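Local structure of cortical-lytic enzyme (Bacillus cereus, 4S3J) at residues A[347-352]-A[382-387]; A[355-360]-A[368-373]; A[322-327]-A[412-417]. The protein acts as an N-acetylglucosaminidase that degrades partly digested spore cortex peptidoglycan during germination, probably recognising its muramic acid delta-lactam residues. All coordinates share one frame; numbering follows the deposited sequence.

Interaction 1: residues A[347-352]-A[382-387]; sequences AAVALA and VWFEDA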
ATOM      1  N   ALA A 347      14.319  -5.270  -5.770  1.00 10.46           N
ATOM      2  CA  ALA A 347      15.446  -4.526  -6.346  1.00 10.48           C
ATOM      3  C   ALA A 347      16.312  -3.889  -5.274  1.00  8.39           C
ATOM      4  O   ALA A 347      17.535  -3.775  -5.420  1.00 11.32           O
ATOM      5  CB  ALA A 347      14.929  -3.452  -7.318  1.00 14.09           C
ATOM      6  N   ALA A 348      15.682  -3.455  -4.191  1.00 10.28           N
ATOM      7  CA  ALA A 348      16.404  -2.866  -3.073  1.00 10.42           C
ATOM      8  C   ALA A 348      17.348  -3.908  -2.474  1.00  9.71           C
ATOM      9  O   ALA A 348      18.532  -3.651  -2.271  1.00  9.92           O
ATOM     10  CB  ALA A 348      15.433  -2.341  -2.018  1.00 11.40           C
ATOM     11  N   VAL A 349      16.826  -5.101  -2.207  1.00  9.66           N
ATOM     12  CA  VAL A 349      17.674  -6.172  -1.666  1.00  8.90           C
ATOM     13  C   VAL A 349      18.795  -6.465  -2.659  1.00 12.41           C
ATOM     14  O   VAL A 349      19.939  -6.704  -2.274  1.00 11.02           O
ATOM     15  CB  VAL A 349      16.871  -7.437  -1.379  1.00 10.81           C
ATOM     16  CG1 VAL A 349      17.794  -8.583  -0.913  1.00 14.17           C
ATOM     17  CG2 VAL A 349      15.825  -7.147  -0.325  1.00 12.81           C
ATOM     18  N   ALA A 350      18.494  -6.419  -3.951  1.00  9.85           N
ATOM     19  CA  ALA A 350      19.513  -6.711  -4.958  1.00 10.63           C
ATOM     20  C   ALA A 350      20.658  -5.692  -4.938  1.00 11.20           C
ATOM     21  O   ALA A 350      21.815  -6.045  -5.214  1.00 13.07           O
ATOM     22  CB  ALA A 350      18.871  -6.778  -6.338  1.00 12.26           C
ATOM     23  N   LEU A 351      20.359  -4.428  -4.618  1.00 10.52           N
ATOM     24  CA  LEU A 351      21.405  -3.424  -4.465  1.00 10.58           C
ATOM     25  C   LEU A 351      22.317  -3.727  -3.273  1.00 12.73           C
ATOM     26  O   LEU A 351      23.542  -3.607  -3.354  1.00 10.68           O
ATOM     27  CB  LEU A 351      20.782  -2.036  -4.309  1.00  9.69           C
ATOM     28  CG  LEU A 351      20.159  -1.466  -5.581  1.00 13.81           C
ATOM     29  CD1 LEU A 351      19.288  -0.301  -5.196  1.00 15.38           C
ATOM     30  CD2 LEU A 351      21.210  -1.018  -6.614  1.00 13.29           C
ATOM     31  N   ALA A 352      21.728  -4.105  -2.147  1.00 10.05           N
ATOM     32  CA  ALA A 352      22.533  -4.433  -0.960  1.00 12.18           C
ATOM     33  C   ALA A 352      23.396  -5.647  -1.262  1.00 11.11           C
ATOM     34  O   ALA A 352      24.558  -5.712  -0.856  1.00 11.08           O
ATOM     35  CB  ALA A 352      21.637  -4.674   0.250  1.00 10.79           C
ATOM     36  N   VAL A 382      19.410   4.079   0.684  1.00 10.16           N
ATOM     37  CA  VAL A 382      18.182   3.449   0.259  1.00 11.64           C
ATOM     38  C   VAL A 382      17.237   3.236   1.423  1.00 10.54           C
ATOM     39  O   VAL A 382      17.643   2.695   2.448  1.00 10.86           O
ATOM     40  CB  VAL A 382      18.464   2.086  -0.401  1.00 10.38           C
ATOM     41  CG1 VAL A 382      17.175   1.439  -0.850  1.00 10.94           C
ATOM     42  CG2 VAL A 382      19.439   2.228  -1.561  1.00 13.97           C
ATOM     43  N   TRP A 383      15.982   3.673   1.272  1.00  9.70           N
ATOM     44  CA  TRP A 383      14.895   3.352   2.210  1.00 11.36           C
ATOM     45  C   TRP A 383      13.837   2.601   1.409  1.00 11.62           C
ATOM     46  O   TRP A 383      13.571   2.974   0.274  1.00 11.18           O
ATOM     47  CB  TRP A 383      14.308   4.618   2.850  1.00 12.03           C
ATOM     48  CG  TRP A 383      15.238   5.244   3.827  1.00 14.84           C
ATOM     49  CD1 TRP A 383      16.264   6.102   3.555  1.00 15.42           C
ATOM     50  CD2 TRP A 383      15.248   5.039   5.242  1.00 11.44           C
ATOM     51  NE1 TRP A 383      16.914   6.448   4.718  1.00 14.62           N
ATOM     52  CE2 TRP A 383      16.304   5.824   5.773  1.00 11.93           C
ATOM     53  CE3 TRP A 383      14.461   4.280   6.117  1.00 14.54           C
ATOM     54  CZ2 TRP A 383      16.616   5.827   7.134  1.00 12.81           C
ATOM     55  CZ3 TRP A 383      14.752   4.317   7.467  1.00 16.22           C
ATOM     56  CH2 TRP A 383      15.816   5.083   7.962  1.00 16.47           C
ATOM     57  N   PHE A 384      13.277   1.527   1.964  1.00 11.45           N
ATOM     58  CA  PHE A 384      12.343   0.727   1.183  1.00  9.44           C
ATOM     59  C   PHE A 384      11.331   0.016   2.086  1.00 10.94           C
ATOM     60  O   PHE A 384      11.161   0.414   3.241  1.00 12.83           O
ATOM     61  CB  PHE A 384      13.123  -0.234   0.245  1.00  9.00           C
ATOM     62  CG  PHE A 384      13.865  -1.342   0.917  1.00  9.13           C
ATOM     63  CD1 PHE A 384      15.055  -1.108   1.618  1.00 10.95           C
ATOM     64  CD2 PHE A 384      13.413  -2.643   0.784  1.00 10.61           C
ATOM     65  CE1 PHE A 384      15.733  -2.180   2.238  1.00 13.02           C
ATOM     66  CE2 PHE A 384      14.080  -3.708   1.413  1.00 10.66           C
ATOM     67  CZ  PHE A 384      15.253  -3.478   2.100  1.00 10.32           C
ATOM     68  N   GLU A 385      10.614  -0.961   1.537  1.00 11.12           N
ATOM     69  CA  GLU A 385       9.586  -1.688   2.274  1.00 10.37           C
ATOM     70  C   GLU A 385       9.945  -3.161   2.299  1.00 10.46           C
ATOM     71  O   GLU A 385      10.384  -3.703   1.276  1.00 11.69           O
ATOM     72  CB  GLU A 385       8.223  -1.509   1.623  1.00 14.97           C
ATOM     73  CG  GLU A 385       7.715  -0.072   1.525  1.00 15.46           C
ATOM     74  CD  GLU A 385       7.320   0.497   2.882  1.00 16.01           C
ATOM     75  OE1 GLU A 385       6.879  -0.282   3.767  1.00 20.35           O
ATOM     76  OE2 GLU A 385       7.481   1.717   3.074  1.00 17.59           O
ATOM     77  N   ASP A 386       9.747  -3.834   3.441  1.00 11.06           N
ATOM     78  CA  ASP A 386       9.936  -5.285   3.485  1.00 10.71           C
ATOM     79  C   ASP A 386       8.914  -5.936   4.415  1.00 11.47           C
ATOM     80  O   ASP A 386       8.003  -5.266   4.918  1.00 10.95           O
ATOM     81  CB  ASP A 386      11.376  -5.691   3.884  1.00 11.37           C
ATOM     82  CG  ASP A 386      11.724  -5.436   5.357  1.00 18.22           C
ATOM     83  OD1 ASP A 386      10.848  -5.107   6.184  1.00 18.99           O
ATOM     84  OD2 ASP A 386      12.929  -5.611   5.695  1.00 16.28           O
ATOM     85  N   ALA A 387       9.054  -7.248   4.634  1.00 11.17           N
ATOM     86  CA  ALA A 387       8.037  -7.984   5.375  1.00 11.70           C
ATOM     87  C   ALA A 387       7.832  -7.451   6.800  1.00 11.53           C
ATOM     88  O   ALA A 387       6.700  -7.469   7.325  1.00 13.51           O
ATOM     89  CB  ALA A 387       8.384  -9.470   5.407  1.00 13.66           C
TER

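Interaction 2: residues A[355-360]-A[368-373]; sequences YNVPIR and PHFNYF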
ATOM      1  N   TYR A 355      26.377  -4.548  -3.772  1.00 11.98           N
ATOM      2  CA  TYR A 355      27.370  -3.654  -3.181  1.00 14.89           C
ATOM      3  C   TYR A 355      27.843  -4.100  -1.781  1.00 16.78           C
ATOM      4  O   TYR A 355      28.521  -3.349  -1.059  1.00 16.36           O
ATOM      5  CB  TYR A 355      26.819  -2.229  -3.189  1.00 15.49           C
ATOM      6  CG  TYR A 355      26.672  -1.725  -4.613  1.00 13.20           C
ATOM      7  CD1 TYR A 355      27.795  -1.402  -5.374  1.00 14.72           C
ATOM      8  CD2 TYR A 355      25.422  -1.570  -5.212  1.00 14.19           C
ATOM      9  CE1 TYR A 355      27.675  -0.953  -6.673  1.00 14.58           C
ATOM     10  CE2 TYR A 355      25.298  -1.127  -6.508  1.00 18.73           C
ATOM     11  CZ  TYR A 355      26.430  -0.819  -7.238  1.00 19.94           C
ATOM     12  OH  TYR A 355      26.290  -0.369  -8.530  1.00 20.10           O
ATOM     13  N   ASN A 356      27.489  -5.332  -1.427  1.00 14.13           N
ATOM     14  CA  ASN A 356      27.972  -6.016  -0.237  1.00 12.44           C
ATOM     15  C   ASN A 356      27.789  -5.276   1.081  1.00 15.76           C
ATOM     16  O   ASN A 356      28.727  -5.191   1.898  1.00 17.99           O
ATOM     17  CB  ASN A 356      29.473  -6.326  -0.391  1.00 20.86           C
ATOM     18  CG  ASN A 356      29.780  -7.131  -1.642  1.00 38.38           C
ATOM     19  OD1 ASN A 356      29.433  -8.307  -1.738  1.00 56.36           O
ATOM     20  ND2 ASN A 356      30.438  -6.499  -2.608  1.00 40.33           N
ATOM     21  N   VAL A 357      26.571  -4.824   1.336  1.00 11.64           N
ATOM     22  CA  VAL A 357      26.238  -4.212   2.602  1.00 11.74           C
ATOM     23  C   VAL A 357      24.990  -4.889   3.186  1.00 11.61           C
ATOM     24  O   VAL A 357      24.165  -5.434   2.438  1.00 11.88           O
ATOM     25  CB  VAL A 357      26.012  -2.690   2.427  1.00 12.48           C
ATOM     26  CG1 VAL A 357      27.316  -2.017   1.985  1.00 14.13           C
ATOM     27  CG2 VAL A 357      24.898  -2.428   1.445  1.00 13.42           C
ATOM     28  N   PRO A 358      24.881  -4.907   4.518  1.00 12.69           N
ATOM     29  CA  PRO A 358      23.704  -5.459   5.183  1.00 12.07           C
ATOM     30  C   PRO A 358      22.547  -4.476   5.183  1.00 14.28           C
ATOM     31  O   PRO A 358      22.753  -3.250   5.012  1.00 13.81           O
ATOM     32  CB  PRO A 358      24.184  -5.705   6.613  1.00 14.64           C
ATOM     33  CG  PRO A 358      25.218  -4.652   6.834  1.00 17.38           C
ATOM     34  CD  PRO A 358      25.900  -4.464   5.497  1.00 15.70           C
ATOM     35  N   ILE A 359      21.347  -5.022   5.342  1.00 10.70           N
ATOM     36  CA  ILE A 359      20.144  -4.209   5.478  1.00 11.13           C
ATOM     37  C   ILE A 359      19.919  -3.947   6.959  1.00 11.89           C
ATOM     38  O   ILE A 359      19.920  -4.873   7.775  1.00 12.84           O
ATOM     39  CB  ILE A 359      18.929  -4.915   4.864  1.00 10.83           C
ATOM     40  CG1 ILE A 359      19.103  -5.068   3.345  1.00 12.21           C
ATOM     41  CG2 ILE A 359      17.644  -4.155   5.173  1.00 11.13           C
ATOM     42  CD1 ILE A 359      18.276  -6.131   2.737  1.00 16.22           C
ATOM     43  N   ARG A 360      19.778  -2.678   7.316  1.00 11.36           N
ATOM     44  CA  ARG A 360      19.501  -2.252   8.672  1.00 11.19           C
ATOM     45  C   ARG A 360      18.016  -1.948   8.825  1.00 12.76           C
ATOM     46  O   ARG A 360      17.305  -1.803   7.835  1.00 12.79           O
ATOM     47  CB  ARG A 360      20.323  -1.023   9.018  1.00 16.69           C
ATOM     48  CG  ARG A 360      21.812  -1.323   9.173  1.00 22.32           C
ATOM     49  CD  ARG A 360      22.646  -0.353   8.420  1.00 44.86           C
ATOM     50  NE  ARG A 360      22.494   1.005   8.917  1.00 64.79           N
ATOM     51  CZ  ARG A 360      22.720   2.101   8.190  1.00 67.45           C
ATOM     52  NH1 ARG A 360      22.544   3.297   8.736  1.00 68.23           N
ATOM     53  NH2 ARG A 360      23.104   2.009   6.915  1.00 35.25           N
ATOM     54  N   PRO A 368      13.185  -0.618   6.668  1.00 11.03           N
ATOM     55  CA  PRO A 368      14.544  -1.058   6.341  1.00 10.12           C
ATOM     56  C   PRO A 368      15.285  -0.022   5.513  1.00 11.47           C
ATOM     57  O   PRO A 368      14.671   0.743   4.765  1.00 10.50           O
ATOM     58  CB  PRO A 368      14.309  -2.325   5.533  1.00 10.21           C
ATOM     59  CG  PRO A 368      13.007  -2.035   4.809  1.00 11.55           C
ATOM     60  CD  PRO A 368      12.175  -1.270   5.803  1.00 14.56           C
ATOM     61  N   HIS A 369      16.606  -0.030   5.617  1.00 11.70           N
ATOM     62  CA  HIS A 369      17.453   0.933   4.925  1.00 10.19           C
ATOM     63  C   HIS A 369      18.897   0.484   4.906  1.00 11.62           C
ATOM     64  O   HIS A 369      19.302  -0.368   5.675  1.00 11.03           O
ATOM     65  CB  HIS A 369      17.349   2.299   5.592  1.00 10.75           C
ATOM     66  CG  HIS A 369      17.815   2.319   7.011  1.00 14.63           C
ATOM     67  ND1 HIS A 369      19.015   2.891   7.390  1.00 13.90           N
ATOM     68  CD2 HIS A 369      17.260   1.817   8.142  1.00 16.03           C
ATOM     69  CE1 HIS A 369      19.168   2.752   8.696  1.00 20.34           C
ATOM     70  NE2 HIS A 369      18.117   2.115   9.177  1.00 16.30           N
ATOM     71  N   PHE A 370      19.684   1.083   4.019  1.00  9.96           N
ATOM     72  CA  PHE A 370      21.118   0.824   3.967  1.00 10.41           C
ATOM     73  C   PHE A 370      21.818   1.893   3.147  1.00 10.37           C
ATOM     74  O   PHE A 370      21.170   2.681   2.438  1.00 11.19           O
ATOM     75  CB  PHE A 370      21.444  -0.569   3.398  1.00 13.20           C
ATOM     76  CG  PHE A 370      20.895  -0.826   2.028  1.00 11.45           C
ATOM     77  CD1 PHE A 370      19.610  -1.346   1.865  1.00 11.41           C
ATOM     78  CD2 PHE A 370      21.649  -0.555   0.889  1.00 12.96           C
ATOM     79  CE1 PHE A 370      19.090  -1.572   0.616  1.00  9.60           C
ATOM     80  CE2 PHE A 370      21.136  -0.789  -0.358  1.00 10.88           C
ATOM     81  CZ  PHE A 370      19.858  -1.290  -0.505  1.00 10.88           C
ATOM     82  N   ASN A 371      23.142   1.939   3.277  1.00 10.49           N
ATOM     83  CA  ASN A 371      23.990   2.840   2.489  1.00 12.47           C
ATOM     84  C   ASN A 371      25.073   2.023   1.790  1.00 13.85           C
ATOM     85  O   ASN A 371      25.550   1.001   2.327  1.00 13.37           O
ATOM     86  CB  ASN A 371      24.650   3.908   3.356  1.00 12.05           C
ATOM     87  CG  ASN A 371      23.659   4.865   3.990  1.00 16.13           C
ATOM     88  OD1 ASN A 371      22.808   4.459   4.797  1.00 16.47           O
ATOM     89  ND2 ASN A 371      23.822   6.153   3.703  1.00 15.90           N
ATOM     90  N   TYR A 372      25.491   2.474   0.611  1.00 10.63           N
ATOM     91  CA  TYR A 372      26.540   1.787  -0.134  1.00 10.63           C
ATOM     92  C   TYR A 372      27.324   2.770  -0.994  1.00 13.76           C
ATOM     93  O   TYR A 372      26.877   3.899  -1.198  1.00 13.54           O
ATOM     94  CB  TYR A 372      25.940   0.678  -1.003  1.00 10.70           C
ATOM     95  CG  TYR A 372      25.106   1.101  -2.201  1.00 12.28           C
ATOM     96  CD1 TYR A 372      25.695   1.318  -3.444  1.00 12.36           C
ATOM     97  CD2 TYR A 372      23.722   1.250  -2.103  1.00 11.90           C
ATOM     98  CE1 TYR A 372      24.926   1.685  -4.564  1.00 13.99           C
ATOM     99  CE2 TYR A 372      22.943   1.614  -3.221  1.00 13.55           C
ATOM    100  CZ  TYR A 372      23.558   1.827  -4.451  1.00  9.91           C
ATOM    101  OH  TYR A 372      22.808   2.194  -5.572  1.00 13.41           O
ATOM    102  N   PHE A 373      28.495   2.344  -1.478  1.00 14.43           N
ATOM    103  CA  PHE A 373      29.240   3.092  -2.499  1.00 15.20           C
ATOM    104  C   PHE A 373      29.170   2.371  -3.832  1.00 14.16           C
ATOM    105  O   PHE A 373      29.383   1.153  -3.886  1.00 18.03           O
ATOM    106  CB  PHE A 373      30.712   3.280  -2.116  1.00 14.45           C
ATOM    107  CG  PHE A 373      30.931   4.267  -1.033  1.00 14.60           C
ATOM    108  CD1 PHE A 373      30.917   5.614  -1.308  1.00 14.65           C
ATOM    109  CD2 PHE A 373      31.182   3.852   0.263  1.00 16.49           C
ATOM    110  CE1 PHE A 373      31.100   6.545  -0.302  1.00 16.52           C
ATOM    111  CE2 PHE A 373      31.360   4.779   1.269  1.00 18.16           C
ATOM    112  CZ  PHE A 373      31.339   6.116   0.989  1.00 18.42           C
TER
HETATM  113  O   HOH W   1      29.433  -0.443  -0.961  1.00 18.33           O

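Interaction 3: residues A[322-327]-A[412-417]; sequences QNLYGF and LPFPQN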
ATOM      1  N   GLN A 322      -0.567   2.738   0.993  1.00 15.44           N
ATOM      2  CA  GLN A 322       0.704   2.079   1.255  1.00 17.33           C
ATOM      3  C   GLN A 322       1.555   2.001  -0.001  1.00 14.59           C
ATOM      4  O   GLN A 322       1.148   1.410  -0.989  1.00 13.87           O
ATOM      5  CB  GLN A 322       0.463   0.676   1.797  1.00 13.33           C
ATOM      6  CG  GLN A 322       1.743  -0.087   2.108  1.00 13.37           C
ATOM      7  CD  GLN A 322       2.563   0.575   3.213  1.00 16.77           C
ATOM      8  OE1 GLN A 322       2.035   0.924   4.274  1.00 16.29           O
ATOM      9  NE2 GLN A 322       3.858   0.758   2.961  1.00 16.53           N
ATOM     10  N   ASN A 323       2.759   2.555   0.073  1.00 12.55           N
ATOM     11  CA  ASN A 323       3.735   2.451  -1.000  1.00 12.65           C
ATOM     12  C   ASN A 323       4.323   1.051  -1.058  1.00 13.97           C
ATOM     13  O   ASN A 323       4.584   0.442  -0.007  1.00 14.10           O
ATOM     14  CB  ASN A 323       4.861   3.469  -0.788  1.00 14.72           C
ATOM     15  CG  ASN A 323       5.510   3.323   0.573  1.00 15.34           C
ATOM     16  OD1 ASN A 323       4.869   3.578   1.611  1.00 15.02           O
ATOM     17  ND2 ASN A 323       6.760   2.856   0.597  1.00 13.49           N
ATOM     18  N   LEU A 324       4.547   0.553  -2.268  1.00 12.91           N
ATOM     19  CA  LEU A 324       5.325  -0.675  -2.436  1.00 10.67           C
ATOM     20  C   LEU A 324       6.773  -0.350  -2.840  1.00 12.58           C
ATOM     21  O   LEU A 324       7.658  -1.223  -2.769  1.00 15.04           O
ATOM     22  CB  LEU A 324       4.654  -1.588  -3.469  1.00 13.41           C
ATOM     23  CG  LEU A 324       3.324  -2.216  -3.012  1.00 14.90           C
ATOM     24  CD1 LEU A 324       2.675  -2.954  -4.186  1.00 20.74           C
ATOM     25  CD2 LEU A 324       3.566  -3.151  -1.867  1.00 17.30           C
ATOM     26  N   TYR A 325       7.014   0.901  -3.224  1.00 12.85           N
ATOM     27  CA  TYR A 325       8.332   1.343  -3.666  1.00 11.69           C
ATOM     28  C   TYR A 325       9.181   1.890  -2.525  1.00 12.18           C
ATOM     29  O   TYR A 325       8.658   2.362  -1.510  1.00 13.41           O
ATOM     30  CB  TYR A 325       8.190   2.435  -4.745  1.00 13.77           C
ATOM     31  CG  TYR A 325       7.339   3.599  -4.265  1.00 13.18           C
ATOM     32  CD1 TYR A 325       5.947   3.584  -4.409  1.00 14.43           C
ATOM     33  CD2 TYR A 325       7.915   4.712  -3.645  1.00 12.92           C
ATOM     34  CE1 TYR A 325       5.169   4.626  -3.943  1.00 13.07           C
ATOM     35  CE2 TYR A 325       7.127   5.771  -3.187  1.00 13.86           C
ATOM     36  CZ  TYR A 325       5.763   5.715  -3.341  1.00 14.91           C
ATOM     37  OH  TYR A 325       4.993   6.733  -2.869  1.00 20.33           O
ATOM     38  N   GLY A 326      10.502   1.827  -2.716  1.00 13.46           N
ATOM     39  CA  GLY A 326      11.443   2.599  -1.934  1.00 13.57           C
ATOM     40  C   GLY A 326      12.166   3.542  -2.887  1.00 13.30           C
ATOM     41  O   GLY A 326      11.817   3.612  -4.077  1.00 12.88           O
ATOM     42  N   PHE A 327      13.177   4.253  -2.379  1.00 11.61           N
ATOM     43  CA  PHE A 327      14.015   5.116  -3.221  1.00  9.78           C
ATOM     44  C   PHE A 327      15.489   4.894  -2.922  1.00 10.96           C
ATOM     45  O   PHE A 327      15.866   4.568  -1.791  1.00 11.09           O
ATOM     46  CB  PHE A 327      13.697   6.595  -3.012  1.00 12.89           C
ATOM     47  CG  PHE A 327      12.359   7.023  -3.566  1.00 13.78           C
ATOM     48  CD1 PHE A 327      12.133   7.049  -4.930  1.00 13.98           C
ATOM     49  CD2 PHE A 327      11.353   7.385  -2.712  1.00 13.73           C
ATOM     50  CE1 PHE A 327      10.889   7.448  -5.441  1.00 15.42           C
ATOM     51  CE2 PHE A 327      10.112   7.782  -3.199  1.00 17.09           C
ATOM     52  CZ  PHE A 327       9.888   7.807  -4.573  1.00 19.74           C
ATOM     53  N   LEU A 412       5.963  -3.595  -8.921  1.00 14.73           N
ATOM     54  CA  LEU A 412       7.071  -3.469  -7.972  1.00 12.92           C
ATOM     55  C   LEU A 412       7.159  -4.738  -7.120  1.00 11.98           C
ATOM     56  O   LEU A 412       6.511  -4.826  -6.062  1.00 13.74           O
ATOM     57  CB  LEU A 412       6.840  -2.245  -7.089  1.00 12.31           C
ATOM     58  CG  LEU A 412       6.945  -0.896  -7.817  1.00 15.64           C
ATOM     59  CD1 LEU A 412       6.130   0.169  -7.101  1.00 18.47           C
ATOM     60  CD2 LEU A 412       8.414  -0.471  -7.883  1.00 16.62           C
ATOM     61  N   PRO A 413       7.883  -5.756  -7.607  1.00 12.47           N
ATOM     62  CA  PRO A 413       7.911  -7.077  -6.968  1.00 13.68           C
ATOM     63  C   PRO A 413       8.195  -7.016  -5.464  1.00 13.44           C
ATOM     64  O   PRO A 413       9.139  -6.345  -5.016  1.00 12.42           O
ATOM     65  CB  PRO A 413       9.032  -7.804  -7.698  1.00 15.71           C
ATOM     66  CG  PRO A 413       9.063  -7.178  -9.063  1.00 17.66           C
ATOM     67  CD  PRO A 413       8.632  -5.740  -8.871  1.00 12.85           C
ATOM     68  N   PHE A 414       7.376  -7.761  -4.716  1.00 13.17           N
ATOM     69  CA  PHE A 414       7.389  -7.784  -3.261  1.00 10.58           C
ATOM     70  C   PHE A 414       6.480  -8.944  -2.831  1.00 12.96           C
ATOM     71  O   PHE A 414       5.381  -8.750  -2.295  1.00 13.37           O
ATOM     72  CB  PHE A 414       6.928  -6.422  -2.719  1.00 12.54           C
ATOM     73  CG  PHE A 414       7.021  -6.250  -1.220  1.00 13.10           C
ATOM     74  CD1 PHE A 414       7.501  -7.246  -0.373  1.00 15.12           C
ATOM     75  CD2 PHE A 414       6.613  -5.051  -0.660  1.00 13.38           C
ATOM     76  CE1 PHE A 414       7.545  -7.027   1.017  1.00 11.35           C
ATOM     77  CE2 PHE A 414       6.655  -4.830   0.704  1.00 12.45           C
ATOM     78  CZ  PHE A 414       7.124  -5.814   1.548  1.00 10.69           C
ATOM     79  N   PRO A 415       6.934 -10.179  -3.078  1.00 12.72           N
ATOM     80  CA  PRO A 415       6.028 -11.328  -2.906  1.00 14.81           C
ATOM     81  C   PRO A 415       5.543 -11.492  -1.471  1.00 13.80           C
ATOM     82  O   PRO A 415       4.427 -11.936  -1.233  1.00 16.25           O
ATOM     83  CB  PRO A 415       6.879 -12.544  -3.307  1.00 17.39           C
ATOM     84  CG  PRO A 415       8.183 -12.025  -3.765  1.00 20.28           C
ATOM     85  CD  PRO A 415       8.294 -10.558  -3.508  1.00 16.92           C
ATOM     86  N   GLN A 416       6.387 -11.131  -0.515  1.00 13.50           N
ATOM     87  CA  GLN A 416       6.038 -11.327   0.879  1.00 14.33           C
ATOM     88  C   GLN A 416       4.847 -10.467   1.282  1.00 13.16           C
ATOM     89  O   GLN A 416       4.089 -10.834   2.165  1.00 14.04           O
ATOM     90  CB  GLN A 416       7.219 -11.018   1.785  1.00 12.93           C
ATOM     91  CG  GLN A 416       8.429 -11.867   1.517  1.00 11.01           C
ATOM     92  CD  GLN A 416       9.406 -11.254   0.553  1.00 15.92           C
ATOM     93  OE1 GLN A 416       9.087 -10.322  -0.194  1.00 14.40           O
ATOM     94  NE2 GLN A 416      10.618 -11.791   0.544  1.00 12.70           N
ATOM     95  N   ASN A 417       4.691  -9.297   0.663  1.00 13.05           N
ATOM     96  CA  ASN A 417       3.553  -8.457   1.000  1.00 13.20           C
ATOM     97  C   ASN A 417       2.226  -9.174   0.757  1.00 12.85           C
ATOM     98  O   ASN A 417       1.313  -9.146   1.602  1.00 14.15           O
ATOM     99  CB  ASN A 417       3.608  -7.151   0.198  1.00 11.83           C
ATOM    100  CG  ASN A 417       2.339  -6.353   0.330  1.00 11.76           C
ATOM    101  OD1 ASN A 417       2.051  -5.823   1.412  1.00 14.79           O
ATOM    102  ND2 ASN A 417       1.549  -6.292  -0.739  1.00 13.78           N
TER
HETATM  103  O   HOH W   2       8.098  -3.503  -4.020  1.00 13.05           O

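Interaction 1: residues A[347-352]-A[382-387]
F384 turns its ring up against A348 through a chi1 of 69°, which sets CG between its own backbone N and carbonyl carbon. V382 has chi1 at 180°, with CG1 anti to the backbone N. This aims its two methyls at different residues of the helix. The centre of the contact is a CH-pi interaction. A348 CB lies over one face of the F384 ring, 3.6 Å from the centroid and 21° off the ring normal. It is displaced toward the CG and CD2 side, and A348 CB to F384 CD2 is 3.5 Å. V349 CG2 reaches the same ring obliquely, 4.2 Å from F384 CE2. V382 CG1 approaches A348 CB at 4.3 Å, while V382 CG2 faces L351 CD1 at 4.4 Å. All of these contacts are apolar. The closest packing is at the small A348 side chain, which lets the flat ring come near the helix. The contact lies in the region inserted between the seventh and eighth strands of the TIM barrel, consistent with the alpha+beta insertion found in many family 18 enzymes. D386 then caps the start of helix 387-400. Helix 345-354 rests here on strand 379-383 and its exit. L351 and V382 also touch strands 367-373 and 318-330, and V349 meets V41 of the first LysM domain.

Interaction 2: residues A[355-360]-A[368-373]
R360 lies across H369 and ends at N371. Its CB sits over one face of the H369 ring, 4.1 Å from the centroid, in a CH-pi contact. The chain then bends at chi2 and chi3 and returns over the strand. NE is 3.8 Å from H369 CE1, and CZ comes a little closer. NH1 makes the nearest approach, 3.4 Å from the same CE1, which lies over one face of the guanidinium. The guanidinium and imidazole planes are 66° apart, so they do not stack flat. NH2 donates to N371 OD1 at 3.3 Å, with the donor tilted from the carbonyl plane of the amide. The N371 ND2 end is bound by E381 and Q379, and W383 stacks on H369. The backbones here form an antiparallel hydrogen-bonded pair, R360 with H369. R360 N to H369 O and H369 N to R360 O are both 2.9 Å. This begins the hairpin between strands 360-362 and 367-373. Upstream, helix 345-354 ends in a Schellman motif with N356 as C-prime, and the chain runs back along the strand. Y355 and Y372 make an offset stack there, with centroids 4.4 Å apart and planes at 11°. Their hydroxyls go to E375 and D328 respectively. Water 1 joins Y355 O to F373 N. Between these ends, I359 CG2 lies beside P368 CB, and V357 CG2 packs on F370 CD2 at 3.8 Å.

Interaction 3: residues A[322-327]-A[412-417]
L324 packs on F414 and N417 where the seventh strand of the TIM barrel meets the chain that follows the eighth strand. Helix 415-424 begins here. The tight part is at one methyl. L324 CD2 is 3.8 Å from F414 CD2, approaching the ring obliquely, and 3.9 Å from N417 ND2. F414 has CG anti to its backbone N, chi1 -174°, which points the ring at L324. N417 CB covers one face of that ring, 3.6 Å above its centre. Q416 OE1 lies at the ring edge, in plane. N417 CB and Q416 OE1, both from its own segment, thus border the F414 ring, and L324 meets it from across the contact. I390 of helix 387-400 touches F414 and N417 as well, and Y407 packs on L324. L412 is partly exposed, and its CB stands off from L324 CB at 4.3 Å; only its CD1 comes closer, 3.9 Å from Y325 CB. This CD1 lies near the plane of the Y325 ring, at the edge. Water 2 lies between the two backbones, 2.6 Å from L324 O and 2.9 Å from L412 O. More acceptors surround it than it has protons, so it cannot donate to all of them at once. The Y325 ring leads away from L412, and its OH bonds D285. N323 CB lies over one face of this ring, and N323 ND2 donates to Y325 O at 2.9 Å, with an N-H...O angle of 161°.

How the interactions relate
Interactions 1 and 2 both lie in the insertion, with centres about 8 Å apart. The loop of interaction 2 leaves helix 345-354, and strands 379-383 and 367-373 are neighbours. V382 N is 2.9 Å from F370 O, a probable hydrogen bond. Interaction 3 belongs to the barrel, its centre about 9 Å from that of interaction 1. They meet through W383 O and F327 N, 3.0 Å apart, and through E385 OE2 and N323 ND2, 2.8 Å apart. Interactions 2 and 3 do not touch; their nearest atoms are about 7 Å apart. Interaction 3 lies nearest the catalytic site: the Y325 side chain is about 11 Å from that of E220, the probable proton donor.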